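Local coordinates for oxygen-binding di-iron protein (Treponema denticola ATCC 35404, PDB 6QNM) that probably binds dioxygen at a pair of iron ions held in a metallo-beta-lactamase-like fold, at residues A[45-50]-A[73-78]; A[94-99]-A[118-123]; A[180-185]-A[225-230]; A[204-209]-A[239-244]. One frame throughout, in Å; residues are numbered along the deposited sequence.

Interaction 1: residues A[45-50]-A[73-78]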
loop_
_atom_site.group_PDB
_atom_site.type_symbol
_atom_site.label_atom_id
_atom_site.label_comp_id
_atom_site.label_asym_id
_atom_site.label_seq_id
_atom_site.Cartn_x
_atom_site.Cartn_y
_atom_site.Cartn_z
ATOM N N ARG A 45 21.973 -20.307 7.634
ATOM C CA ARG A 45 20.937 -19.379 8.066
ATOM C C ARG A 45 20.167 -18.826 6.871
ATOM O O ARG A 45 20.712 -18.669 5.775
ATOM C CB ARG A 45 21.537 -18.227 8.877
ATOM C CG ARG A 45 22.615 -18.665 9.861
ATOM C CD ARG A 45 22.111 -19.758 10.794
ATOM N NE ARG A 45 21.020 -19.302 11.649
ATOM C CZ ARG A 45 20.522 -20.011 12.658
ATOM N NH1 ARG A 45 19.531 -19.520 13.390
ATOM N NH2 ARG A 45 21.018 -21.211 12.936
ATOM N N GLY A 46 18.891 -18.523 7.098
ATOM C CA GLY A 46 17.971 -18.173 6.031
ATOM C C GLY A 46 17.540 -16.717 6.063
ATOM O O GLY A 46 17.471 -16.095 7.126
ATOM N N VAL A 47 17.271 -16.177 4.875
ATOM C CA VAL A 47 16.652 -14.868 4.689
ATOM C C VAL A 47 15.467 -15.050 3.754
ATOM O O VAL A 47 15.617 -15.618 2.667
ATOM C CB VAL A 47 17.637 -13.838 4.100
ATOM C CG1 VAL A 47 16.945 -12.476 3.923
ATOM C CG2 VAL A 47 18.887 -13.722 4.964
ATOM N N LEU A 48 14.295 -14.574 4.170
ATOM C CA LEU A 48 13.088 -14.625 3.352
ATOM C C LEU A 48 12.808 -13.241 2.785
ATOM O O LEU A 48 12.820 -12.250 3.521
ATOM C CB LEU A 48 11.884 -15.105 4.165
ATOM C CG LEU A 48 11.746 -16.603 4.427
ATOM C CD1 LEU A 48 10.553 -16.863 5.325
ATOM C CD2 LEU A 48 11.607 -17.365 3.113
ATOM N N LEU A 49 12.548 -13.175 1.485
ATOM C CA LEU A 49 12.236 -11.923 0.809
ATOM C C LEU A 49 10.756 -11.903 0.459
ATOM O O LEU A 49 10.282 -12.780 -0.272
ATOM C CB LEU A 49 13.087 -11.756 -0.449
ATOM C CG LEU A 49 14.559 -12.147 -0.333
ATOM C CD1 LEU A 49 15.312 -11.807 -1.611
ATOM C CD2 LEU A 49 15.189 -11.451 0.854
ATOM N N ASP A 50 10.040 -10.908 0.979
ATOM C CA ASP A 50 8.613 -10.720 0.712
ATOM C C ASP A 50 7.821 -12.017 0.825
ATOM O O ASP A 50 7.201 -12.457 -0.182
ATOM C CB ASP A 50 8.411 -10.073 -0.647
ATOM C CG ASP A 50 8.560 -8.564 -0.616
ATOM O OD1 ASP A 50 8.732 -8.004 0.487
ATOM O OD2 ASP A 50 8.501 -7.935 -1.697
ATOM N N ILE A 73 15.707 -19.513 9.856
ATOM C CA ILE A 73 15.447 -18.278 9.126
ATOM C C ILE A 73 15.563 -17.138 10.133
ATOM O O ILE A 73 14.736 -17.011 11.040
ATOM C CB ILE A 73 14.075 -18.293 8.448
ATOM C CG1 ILE A 73 14.043 -19.357 7.347
ATOM C CG2 ILE A 73 13.761 -16.923 7.879
ATOM C CD1 ILE A 73 12.667 -19.619 6.795
ATOM N N ASP A 74 16.600 -16.312 9.979
ATOM C CA ASP A 74 16.896 -15.238 10.922
ATOM C C ASP A 74 16.368 -13.881 10.490
ATOM O O ASP A 74 16.243 -12.987 11.334
ATOM C CB ASP A 74 18.411 -15.106 11.127
ATOM C CG ASP A 74 19.053 -16.392 11.599
ATOM O OD1 ASP A 74 18.370 -17.193 12.268
ATOM O OD2 ASP A 74 20.249 -16.596 11.300
ATOM N N THR A 75 16.071 -13.700 9.209
ATOM C CA THR A 75 15.774 -12.385 8.666
ATOM C C THR A 75 14.631 -12.484 7.672
ATOM O O THR A 75 14.620 -13.378 6.821
ATOM C CB THR A 75 17.014 -11.791 7.988
ATOM O OG1 THR A 75 18.031 -11.563 8.971
ATOM C CG2 THR A 75 16.680 -10.484 7.287
ATOM N N ILE A 76 13.671 -11.574 7.787
ATOM C CA ILE A 76 12.610 -11.414 6.803
ATOM C C ILE A 76 12.695 -9.997 6.262
ATOM O O ILE A 76 12.764 -9.035 7.035
ATOM C CB ILE A 76 11.218 -11.683 7.405
ATOM C CG1 ILE A 76 11.065 -13.156 7.784
ATOM C CG2 ILE A 76 10.124 -11.261 6.434
ATOM C CD1 ILE A 76 9.758 -13.459 8.489
ATOM N N PHE A 77 12.692 -9.869 4.941
ATOM C CA PHE A 77 12.766 -8.575 4.282
ATOM C C PHE A 77 11.439 -8.291 3.602
ATOM O O PHE A 77 10.942 -9.121 2.834
ATOM C CB PHE A 77 13.896 -8.537 3.251
ATOM C CG PHE A 77 13.888 -7.301 2.397
ATOM C CD1 PHE A 77 14.488 -6.134 2.843
ATOM C CD2 PHE A 77 13.279 -7.303 1.151
ATOM C CE1 PHE A 77 14.479 -4.992 2.060
ATOM C CE2 PHE A 77 13.263 -6.168 0.368
ATOM C CZ PHE A 77 13.862 -5.009 0.823
ATOM N N PHE A 78 10.882 -7.115 3.868
ATOM C CA PHE A 78 9.660 -6.661 3.221
ATOM C C PHE A 78 9.994 -5.442 2.376
ATOM O O PHE A 78 10.498 -4.441 2.896
ATOM C CB PHE A 78 8.576 -6.334 4.249
ATOM C CG PHE A 78 7.862 -7.543 4.781
ATOM C CD1 PHE A 78 7.234 -8.426 3.919
ATOM C CD2 PHE A 78 7.809 -7.793 6.140
ATOM C CE1 PHE A 78 6.574 -9.540 4.404
ATOM C CE2 PHE A 78 7.150 -8.904 6.631
ATOM C CZ PHE A 78 6.536 -9.779 5.765
#

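Interaction 2: residues A[94-99]-A[118-123]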
loop_
_atom_site.group_PDB
_atom_site.type_symbol
_atom_site.label_atom_id
_atom_site.label_comp_id
_atom_site.label_asym_id
_atom_site.label_seq_id
_atom_site.Cartn_x
_atom_site.Cartn_y
_atom_site.Cartn_z
ATOM N N GLY A 94 5.543 -16.760 13.788
ATOM C CA GLY A 94 5.289 -17.824 14.738
ATOM C C GLY A 94 6.181 -19.038 14.604
ATOM O O GLY A 94 6.558 -19.658 15.605
ATOM N N ILE A 95 6.555 -19.363 13.368
ATOM C CA ILE A 95 7.405 -20.517 13.113
ATOM C C ILE A 95 8.860 -20.107 12.939
ATOM O O ILE A 95 9.753 -20.961 13.048
ATOM C CB ILE A 95 6.930 -21.322 11.886
ATOM C CG1 ILE A 95 6.937 -20.433 10.647
ATOM C CG2 ILE A 95 5.549 -21.892 12.129
ATOM C CD1 ILE A 95 7.226 -21.168 9.356
ATOM N N THR A 96 9.129 -18.837 12.699
ATOM C CA THR A 96 10.484 -18.322 12.672
ATOM C C THR A 96 10.680 -17.421 13.886
ATOM O O THR A 96 9.741 -16.873 14.447
ATOM C CB THR A 96 10.764 -17.508 11.408
ATOM O OG1 THR A 96 10.142 -16.217 11.519
ATOM C CG2 THR A 96 10.194 -18.224 10.166
ATOM N N LYS A 97 11.922 -17.277 14.279
ATOM C CA LYS A 97 12.338 -16.330 15.287
ATOM C C LYS A 97 13.037 -15.135 14.634
ATOM O O LYS A 97 13.917 -14.486 15.223
ATOM C CB LYS A 97 13.202 -16.978 16.355
ATOM C CG LYS A 97 12.454 -17.287 17.625
ATOM C CD LYS A 97 13.430 -17.590 18.744
ATOM C CE LYS A 97 13.020 -18.856 19.510
ATOM N NZ LYS A 97 13.984 -19.307 20.571
ATOM N N ALA A 98 12.652 -14.835 13.394
ATOM C CA ALA A 98 13.382 -13.919 12.536
ATOM C C ALA A 98 13.084 -12.462 12.864
ATOM O O ALA A 98 12.009 -12.107 13.357
ATOM C CB ALA A 98 13.039 -14.173 11.067
ATOM N N LYS A 99 14.065 -11.610 12.574
ATOM C CA LYS A 99 13.883 -10.162 12.535
ATOM C C LYS A 99 13.234 -9.754 11.218
ATOM O O LYS A 99 13.468 -10.370 10.178
ATOM C CB LYS A 99 15.226 -9.434 12.672
ATOM C CG LYS A 99 16.088 -9.914 13.829
ATOM C CD LYS A 99 17.570 -9.756 13.500
ATOM C CE LYS A 99 18.088 -10.890 12.636
ATOM N NZ LYS A 99 19.174 -10.445 11.716
ATOM N N ILE A 118 6.389 -4.738 18.151
ATOM C CA ILE A 118 7.296 -3.809 17.493
ATOM C C ILE A 118 8.754 -4.221 17.646
ATOM O O ILE A 118 9.605 -3.787 16.858
ATOM C CB ILE A 118 7.060 -2.391 18.044
ATOM C CG1 ILE A 118 7.693 -1.347 17.121
ATOM C CG2 ILE A 118 7.616 -2.269 19.459
ATOM C CD1 ILE A 118 7.721 0.029 17.717
ATOM N N SER A 119 9.065 -5.058 18.639
ATOM C CA SER A 119 10.454 -5.418 18.886
ATOM C C SER A 119 11.026 -6.218 17.726
ATOM O O SER A 119 12.243 -6.209 17.507
ATOM C CB SER A 119 10.576 -6.198 20.191
ATOM O OG SER A 119 10.145 -7.539 20.032
ATOM N N ARG A 120 10.173 -6.927 16.986
ATOM C CA ARG A 120 10.639 -7.796 15.913
ATOM C C ARG A 120 10.968 -7.048 14.632
ATOM O O ARG A 120 11.474 -7.667 13.687
ATOM C CB ARG A 120 9.573 -8.857 15.611
ATOM C CG ARG A 120 9.306 -9.807 16.758
ATOM C CD ARG A 120 10.442 -10.785 16.924
ATOM N NE ARG A 120 10.367 -11.877 15.954
ATOM C CZ ARG A 120 9.710 -13.013 16.159
ATOM N NH1 ARG A 120 9.066 -13.212 17.300
ATOM N NH2 ARG A 120 9.692 -13.946 15.218
ATOM N N MET A 121 10.675 -5.750 14.558
ATOM C CA MET A 121 10.869 -5.004 13.325
ATOM C C MET A 121 12.068 -4.075 13.434
ATOM O O MET A 121 12.266 -3.417 14.463
ATOM C CB MET A 121 9.599 -4.247 12.956
ATOM C CG MET A 121 8.504 -5.186 12.457
ATOM S SD MET A 121 7.240 -4.300 11.549
ATOM C CE MET A 121 6.617 -3.271 12.852
ATOM N N VAL A 122 12.835 -4.010 12.351
ATOM C CA VAL A 122 14.018 -3.165 12.224
ATOM C C VAL A 122 13.719 -2.108 11.168
ATOM O O VAL A 122 13.511 -2.456 10.001
ATOM C CB VAL A 122 15.271 -3.976 11.856
ATOM C CG1 VAL A 122 16.482 -3.072 11.734
ATOM C CG2 VAL A 122 15.522 -5.070 12.896
ATOM N N PRO A 123 13.676 -0.822 11.524
ATOM C CA PRO A 123 13.336 0.211 10.535
ATOM C C PRO A 123 14.496 0.485 9.588
ATOM O O PRO A 123 15.625 0.732 10.019
ATOM C CB PRO A 123 13.026 1.438 11.401
ATOM C CG PRO A 123 13.834 1.239 12.640
ATOM C CD PRO A 123 13.979 -0.253 12.850
#

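Interaction 3: residues A[180-185]-A[225-230]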
loop_
_atom_site.group_PDB
_atom_site.type_symbol
_atom_site.label_atom_id
_atom_site.label_comp_id
_atom_site.label_asym_id
_atom_site.label_seq_id
_atom_site.Cartn_x
_atom_site.Cartn_y
_atom_site.Cartn_z
ATOM N N THR A 180 12.595 -19.495 -16.426
ATOM C CA THR A 180 13.109 -18.747 -15.280
ATOM C C THR A 180 13.426 -17.304 -15.663
ATOM O O THR A 180 13.102 -16.369 -14.924
ATOM C CB THR A 180 14.355 -19.431 -14.712
ATOM O OG1 THR A 180 14.038 -20.769 -14.306
ATOM C CG2 THR A 180 14.900 -18.655 -13.514
ATOM N N PHE A 181 14.046 -17.105 -16.825
ATOM C CA PHE A 181 14.589 -15.821 -17.239
ATOM C C PHE A 181 13.853 -15.249 -18.445
ATOM O O PHE A 181 13.330 -15.984 -19.286
ATOM C CB PHE A 181 16.078 -15.956 -17.581
ATOM C CG PHE A 181 16.916 -16.461 -16.444
ATOM C CD1 PHE A 181 17.270 -15.621 -15.401
ATOM C CD2 PHE A 181 17.352 -17.777 -16.418
ATOM C CE1 PHE A 181 18.043 -16.084 -14.350
ATOM C CE2 PHE A 181 18.121 -18.246 -15.372
ATOM C CZ PHE A 181 18.468 -17.397 -14.335
ATOM N N VAL A 182 13.827 -13.916 -18.512
ATOM C CA VAL A 182 13.294 -13.205 -19.671
ATOM C C VAL A 182 14.172 -13.481 -20.885
ATOM O O VAL A 182 15.401 -13.346 -20.827
ATOM C CB VAL A 182 13.208 -11.697 -19.388
ATOM C CG1 VAL A 182 12.817 -10.932 -20.648
ATOM C CG2 VAL A 182 12.224 -11.409 -18.263
ATOM N N GLU A 183 13.545 -13.872 -21.998
ATOM C CA GLU A 183 14.288 -14.191 -23.208
ATOM C C GLU A 183 14.124 -13.170 -24.322
ATOM O O GLU A 183 14.983 -13.106 -25.206
ATOM C CB GLU A 183 13.857 -15.563 -23.749
ATOM C CG GLU A 183 13.911 -16.688 -22.737
ATOM C CD GLU A 183 13.759 -18.051 -23.381
ATOM O OE1 GLU A 183 12.766 -18.264 -24.110
ATOM O OE2 GLU A 183 14.636 -18.911 -23.161
ATOM N N ASP A 184 13.056 -12.376 -24.302
ATOM C CA ASP A 184 12.815 -11.376 -25.339
ATOM C C ASP A 184 12.132 -10.188 -24.678
ATOM O O ASP A 184 10.959 -10.288 -24.310
ATOM C CB ASP A 184 11.961 -11.948 -26.470
ATOM C CG ASP A 184 11.869 -11.016 -27.667
ATOM O OD1 ASP A 184 11.629 -9.804 -27.479
ATOM O OD2 ASP A 184 12.039 -11.501 -28.806
ATOM N N PHE A 185 12.856 -9.074 -24.525
ATOM C CA PHE A 185 12.304 -7.959 -23.760
ATOM C C PHE A 185 11.057 -7.388 -24.421
ATOM O O PHE A 185 10.057 -7.123 -23.744
ATOM C CB PHE A 185 13.337 -6.853 -23.567
ATOM C CG PHE A 185 12.864 -5.763 -22.648
ATOM C CD1 PHE A 185 12.896 -5.942 -21.274
ATOM C CD2 PHE A 185 12.341 -4.583 -23.155
ATOM C CE1 PHE A 185 12.442 -4.956 -20.421
ATOM C CE2 PHE A 185 11.884 -3.590 -22.305
ATOM C CZ PHE A 185 11.936 -3.776 -20.936
ATOM N N HIS A 225 7.181 -11.062 -9.096
ATOM C CA HIS A 225 6.370 -11.834 -10.031
ATOM C C HIS A 225 6.935 -11.691 -11.434
ATOM O O HIS A 225 7.345 -10.600 -11.839
ATOM C CB HIS A 225 4.902 -11.375 -10.046
ATOM C CG HIS A 225 4.223 -11.461 -8.716
ATOM N ND1 HIS A 225 3.874 -10.344 -7.988
ATOM C CD2 HIS A 225 3.820 -12.528 -7.987
ATOM C CE1 HIS A 225 3.289 -10.720 -6.864
ATOM N NE2 HIS A 225 3.245 -12.040 -6.839
ATOM N N GLY A 226 6.925 -12.786 -12.184
ATOM C CA GLY A 226 7.393 -12.780 -13.552
ATOM C C GLY A 226 8.853 -13.179 -13.670
ATOM O O GLY A 226 9.585 -13.311 -12.686
ATOM N N ALA A 227 9.283 -13.346 -14.918
ATOM C CA ALA A 227 10.614 -13.855 -15.211
ATOM C C ALA A 227 11.695 -12.856 -14.799
ATOM O O ALA A 227 11.456 -11.651 -14.658
ATOM C CB ALA A 227 10.744 -14.191 -16.696
ATOM N N ILE A 228 12.905 -13.382 -14.618
ATOM C CA ILE A 228 14.048 -12.637 -14.104
ATOM C C ILE A 228 14.854 -12.066 -15.264
ATOM O O ILE A 228 15.038 -12.720 -16.299
ATOM C CB ILE A 228 14.914 -13.551 -13.217
ATOM C CG1 ILE A 228 14.117 -13.998 -11.989
ATOM C CG2 ILE A 228 16.216 -12.872 -12.812
ATOM C CD1 ILE A 228 14.598 -15.312 -11.409
ATOM N N TYR A 229 15.350 -10.841 -15.086
ATOM C CA TYR A 229 16.198 -10.188 -16.074
ATOM C C TYR A 229 17.653 -10.567 -15.828
ATOM O O TYR A 229 18.169 -10.395 -14.717
ATOM C CB TYR A 229 16.029 -8.668 -16.012
ATOM C CG TYR A 229 14.587 -8.221 -16.075
ATOM C CD1 TYR A 229 13.949 -8.045 -17.295
ATOM C CD2 TYR A 229 13.859 -7.986 -14.916
ATOM C CE1 TYR A 229 12.625 -7.640 -17.361
ATOM C CE2 TYR A 229 12.535 -7.581 -14.971
ATOM C CZ TYR A 229 11.924 -7.410 -16.195
ATOM O OH TYR A 229 10.607 -7.009 -16.254
ATOM N N LYS A 230 18.316 -11.061 -16.872
ATOM C CA LYS A 230 19.706 -11.482 -16.798
ATOM C C LYS A 230 20.389 -11.132 -18.113
ATOM O O LYS A 230 19.731 -10.879 -19.125
ATOM C CB LYS A 230 19.787 -12.994 -16.512
ATOM C CG LYS A 230 21.171 -13.573 -16.279
ATOM C CD LYS A 230 21.074 -15.068 -15.998
ATOM C CE LYS A 230 21.275 -15.898 -17.257
ATOM N NZ LYS A 230 22.723 -16.118 -17.540
HETATM O O HOH W 1 17.012 -12.598 -18.857
#

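Interaction 4: residues A[204-209]-A[239-244]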
loop_
_atom_site.group_PDB
_atom_site.type_symbol
_atom_site.label_atom_id
_atom_site.label_comp_id
_atom_site.label_asym_id
_atom_site.label_seq_id
_atom_site.Cartn_x
_atom_site.Cartn_y
_atom_site.Cartn_z
ATOM N N LYS A 204 10.555 11.139 -13.185
ATOM C CA LYS A 204 11.581 11.723 -12.326
ATOM C C LYS A 204 12.155 10.694 -11.357
ATOM O O LYS A 204 13.377 10.592 -11.192
ATOM C CB LYS A 204 11.006 12.920 -11.563
ATOM C CG LYS A 204 11.979 13.553 -10.568
ATOM C CD LYS A 204 11.375 14.787 -9.906
ATOM C CE LYS A 204 12.325 15.390 -8.878
ATOM N NZ LYS A 204 11.755 16.617 -8.246
ATOM N N ILE A 205 11.286 9.924 -10.696
ATOM C CA ILE A 205 11.773 8.975 -9.697
ATOM C C ILE A 205 12.358 7.723 -10.350
ATOM O O ILE A 205 13.378 7.200 -9.888
ATOM C CB ILE A 205 10.660 8.633 -8.683
ATOM C CG1 ILE A 205 11.207 7.737 -7.569
ATOM C CG2 ILE A 205 9.474 7.954 -9.353
ATOM C CD1 ILE A 205 12.104 8.457 -6.583
ATOM N N VAL A 206 11.750 7.217 -11.429
ATOM C CA VAL A 206 12.242 5.956 -11.988
ATOM C C VAL A 206 13.585 6.155 -12.683
ATOM O O VAL A 206 14.444 5.266 -12.650
ATOM C CB VAL A 206 11.209 5.301 -12.930
ATOM C CG1 VAL A 206 9.900 5.034 -12.193
ATOM C CG2 VAL A 206 10.973 6.143 -14.176
ATOM N N SER A 207 13.796 7.313 -13.319
ATOM C CA SER A 207 15.074 7.561 -13.980
ATOM C C SER A 207 16.190 7.747 -12.960
ATOM O O SER A 207 17.334 7.343 -13.202
ATOM C CB SER A 207 14.967 8.780 -14.895
ATOM O OG SER A 207 14.840 9.976 -14.143
ATOM N N LYS A 208 15.880 8.362 -11.818
ATOM C CA LYS A 208 16.861 8.444 -10.742
ATOM C C LYS A 208 17.156 7.063 -10.171
ATOM O O LYS A 208 18.306 6.751 -9.842
ATOM C CB LYS A 208 16.359 9.388 -9.650
ATOM C CG LYS A 208 17.374 9.663 -8.553
ATOM C CD LYS A 208 18.546 10.474 -9.077
ATOM C CE LYS A 208 18.223 11.959 -9.108
ATOM N NZ LYS A 208 19.343 12.783 -8.560
ATOM N N TRP A 209 16.124 6.221 -10.056
ATOM C CA TRP A 209 16.310 4.856 -9.572
ATOM C C TRP A 209 17.218 4.060 -10.503
ATOM O O TRP A 209 18.127 3.357 -10.047
ATOM C CB TRP A 209 14.950 4.172 -9.433
ATOM C CG TRP A 209 14.991 2.821 -8.784
ATOM C CD1 TRP A 209 14.935 2.554 -7.446
ATOM C CD2 TRP A 209 15.068 1.548 -9.444
ATOM N NE1 TRP A 209 14.982 1.197 -7.231
ATOM C CE2 TRP A 209 15.059 0.558 -8.442
ATOM C CE3 TRP A 209 15.146 1.153 -10.783
ATOM C CZ2 TRP A 209 15.130 -0.803 -8.736
ATOM C CZ3 TRP A 209 15.217 -0.199 -11.074
ATOM C CH2 TRP A 209 15.206 -1.160 -10.055
ATOM N N ASN A 239 17.143 0.469 -19.475
ATOM C CA ASN A 239 17.002 1.466 -20.533
ATOM C C ASN A 239 15.537 1.805 -20.771
ATOM O O ASN A 239 15.184 2.974 -20.958
ATOM C CB ASN A 239 17.632 0.966 -21.833
ATOM C CG ASN A 239 19.146 0.964 -21.793
ATOM O OD1 ASN A 239 19.760 1.628 -20.963
ATOM N ND2 ASN A 239 19.757 0.206 -22.696
ATOM N N TRP A 240 14.671 0.789 -20.779
ATOM C CA TRP A 240 13.246 1.034 -20.970
ATOM C C TRP A 240 12.664 1.829 -19.808
ATOM O O TRP A 240 11.910 2.788 -20.015
ATOM C CB TRP A 240 12.504 -0.294 -21.134
ATOM C CG TRP A 240 11.018 -0.154 -21.016
ATOM C CD1 TRP A 240 10.153 0.258 -21.989
ATOM C CD2 TRP A 240 10.218 -0.412 -19.853
ATOM N NE1 TRP A 240 8.866 0.270 -21.506
ATOM C CE2 TRP A 240 8.879 -0.139 -20.198
ATOM C CE3 TRP A 240 10.506 -0.850 -18.555
ATOM C CZ2 TRP A 240 7.828 -0.290 -19.292
ATOM C CZ3 TRP A 240 9.462 -0.999 -17.658
ATOM C CH2 TRP A 240 8.140 -0.719 -18.031
ATOM N N LEU A 241 13.013 1.450 -18.577
ATOM C CA LEU A 241 12.441 2.104 -17.405
ATOM C C LEU A 241 12.888 3.556 -17.310
ATOM O O LEU A 241 12.104 4.428 -16.920
ATOM C CB LEU A 241 12.817 1.337 -16.137
ATOM C CG LEU A 241 12.203 1.858 -14.834
ATOM C CD1 LEU A 241 10.681 1.906 -14.935
ATOM C CD2 LEU A 241 12.637 1.002 -13.652
ATOM N N SER A 242 14.148 3.832 -17.657
ATOM C CA SER A 242 14.693 5.174 -17.480
ATOM C C SER A 242 13.925 6.213 -18.289
ATOM O O SER A 242 13.794 7.364 -17.853
ATOM C CB SER A 242 16.170 5.187 -17.875
ATOM O OG SER A 242 16.727 6.481 -17.727
ATOM N N GLY A 243 13.406 5.833 -19.451
ATOM C CA GLY A 243 12.617 6.715 -20.285
ATOM C C GLY A 243 11.118 6.575 -20.152
ATOM O O GLY A 243 10.387 7.109 -20.995
ATOM N N LEU A 244 10.629 5.868 -19.136
ATOM C CA LEU A 244 9.209 5.559 -19.039
ATOM C C LEU A 244 8.437 6.747 -18.474
ATOM O O LEU A 244 8.693 7.184 -17.347
ATOM C CB LEU A 244 8.989 4.327 -18.166
ATOM C CG LEU A 244 7.528 3.877 -18.087
ATOM C CD1 LEU A 244 7.083 3.295 -19.421
ATOM C CD2 LEU A 244 7.316 2.879 -16.957
HETATM O O HOH W 2 18.096 7.127 -15.743
#

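Interaction 1: residues A[45-50]-A[73-78]
Arg-45 and Asp-74 close one end of this parallel strand pair with a side-on, two-nitrogen salt bridge. Arg-45 NE reaches Asp-74 OD2 at 2.8 Å and Arg-45 NH1 reaches Asp-74 OD1 at 2.8 Å; both oxygens offer their syn lone pairs, and the two flat groups are nearly coplanar, 25° apart. The arginine chain folds back at chi2 and chi3 (-55° and -64°), which turns the NE edge of the guanidinium, and not its far end, to the carboxylate.

Beside this clasp the register slips by one residue, a beta bulge at which Gly-46 O receives Asp-74 N at 3.0 Å and, weakly, Thr-75 N. The regular parallel pattern follows: Leu-48 N to Thr-75 O, Phe-77 N to Leu-48 O at 2.8 Å, and Asp-50 N to Phe-77 O at 2.7 Å.

Side chains then pack on both faces of the pair. On one, Leu-48 CD1 meets Ile-73 CD1 at 3.8 Å, the two chains crossing at about a right angle, and Ile-76 CG1 comes up to Leu-48 CB. On the other, Val-47 and Thr-75 lie side by side, Val-47 CG1 to Thr-75 CG2 3.9 Å, and Leu-49 CD2 rests on Phe-77 CB. Further out, Ser-79 holds Asp-50 OD2, and Lys-99 NZ bonds Thr-75 OG1.

The pair belongs to a beta-alpha-beta unit, strand 45-49, helix 57-65, strand 73-77, and lies inside a mixed sheet: strand 35-42 runs antiparallel to 45-49, strand 99-103 continues the sheet beyond 73-77, and Phe-164 of strand 162-166 packs against Leu-49 and Phe-77.

Interaction 2: residues A[94-99]-A[118-123]
Arg-120 reaches across to the turn that follows helix 89-95 and gathers its backbone carbonyls. The residue closes a short 3-10 segment, 118-120, just before strand 121-124, and its side chain spans the gap between that strand's start and the helix's end. From CB the chain sets out with CG anti to the carbonyl carbon, chi1 -64°, and then bends at both chi2 and chi3. Arg-120 CD comes within 4.1 Å of Ala-98 O, the first atom along the chain to approach it.

One bond further, NE donates to that same oxygen: Arg-120 NE to Ala-98 O is 3.1 Å, with an N-H...O angle of 163°. The oxygen lies in the plane of the guanidinium, although NE itself is tilted from the plane of the carbonyl. At the tip, NH2 is shared among several carbonyls. Arg-120 NH2 makes a weak, bent bond to Thr-96 O at 3.0 Å and a second weak one to Ala-98 O at 3.5 Å, while Lys-97 CA passes 3.6 Å from it. Leu-93 O, within the helix, is a further partner of NH2. Thr-96, the first residue to depart from helical geometry, is tied back through OG1 to Trp-92 O. Away from the arginine, Lys-99 CB and Val-122 CG2 touch loosely at 4.4 Å.

Every acceptor named here for Arg-120 is a main-chain carbonyl, so one cationic group joins the helix end and the following turn to strand 121-124. Its positive charge would be expected to suit carbonyls gathered near the C-terminal end of a helix.

Interaction 3: residues A[180-185]-A[225-230]
Phe-181 presents a ring face to Lys-230 because CG stands anti to the carbonyl carbon (chi1 -59°), while Lys-230 leaves its backbone extended, chi1 -175°, and bends only at chi3 and chi4. The two meet at the edge of the second sheet of the metallo-beta-lactamase-like fold, where the loop before helix 185-199 forms a single bridge with the residues leading into the short strand 229-230.

Two backbone bonds make that bridge. Ile-228 N gives to Thr-180 O at 3.0 Å, and Val-182 N gives to Ile-228 O at 2.8 Å. The second oxygen also lies at the edge of the Phe-181 ring, in its plane. One face of that ring carries Lys-230 CD in a CH-pi contact, 3.9 Å from the Phe-181 centroid, and the opposite face is covered by Thr-180 CG2. The ammonium is further out, at most a weak cation-pi partner. Ile-228 CB packs against Phe-181 CD1, and Ile-228 CD1 lies beside Thr-180 CG2.

On the other side of the bridge, Val-182 CG2 is wedged between Ala-227 CB, 3.5 Å away, and Tyr-229 CE1. Phe-185, which begins the helix, brings CE1 to 4.1 Å from Tyr-229 CE1 as the two side chains cross. The tyrosine ring is also stacked with Phe-237 of helix 232-242 and its hydroxyl is bonded to Gly-169 O, which would fix its rotation. A water completes the join: it donates to Val-182 O at 2.7 Å and accepts from Lys-230 N at 2.8 Å.

Interaction 4: residues A[204-209]-A[239-244]
Two helices of the layer flanking the second sheet meet here: helix 203-215 lays Val-206, Ser-207 and Trp-209 against the last turn of helix 232-242 and Leu-244 just beyond it. Leu-241 is the central apolar group, and its two methyls have separate tasks. Leu-241 CD1 lies 4.0 Å from Val-206 CB, whereas Leu-241 CD2 is 3.8 Å from Trp-209 CE3 and equally near Trp-209 CZ3, the side chains crossing at about a right angle. Chi1 of -176° swings Leu-241 CG away from its own backbone N, so that one methyl faces the valine and the other the indole.

Val-206 turns CG2 to the carbonyl end of the other helix, 3.4 Å from Leu-241 O and 4.0 Å from Leu-244 O. Where the backbones come closest, Ser-207 and Ser-242, the touch is small: Ser-207 CB rests 3.5 Å from Ser-242 O. The serine hydroxyls do not pair with each other. Ser-207 OG is bonded within its own helix to Asn-203 O, and a water joins Ser-207 O, to which it donates at 2.7 Å, with Ser-242 OG.

Ser-144 holds Trp-209 NE1, and Phe-255 of the second subunit packs on Trp-209. The chemistry therefore divides in two: apolar packing around Leu-241 and Val-206, and helix-end carbonyls with polar partners of their own, Asn-203 ND2 serving Ser-242 O and Leu-244 O while Leu-241 O accepts Leu-244 N.

Overall arrangement
The four contacts fall into two pairs on opposite sides of the chain's centre. Interactions 1 and 2 share the first sheet and touch directly: Ile-76 N lies 2.7 Å from Lys-99 O and Asp-74 O lies 2.9 Å from Lys-99 N, probable hydrogen bonds that join strand 73-77 to strand 99-103. Interactions 3 and 4 meet where Phe-185 CZ packs on Trp-240 CB at 3.5 Å, and their segments alternate along the chain. Between the pairs there is no touch: interactions 1 and 3 have centres about 23 Å apart, interactions 2 and 4 about 34 Å. Such a two-sided layout agrees with the two-sheet metallo-beta-lactamase fold, whose metal site typically lies at one edge of the sheet sandwich.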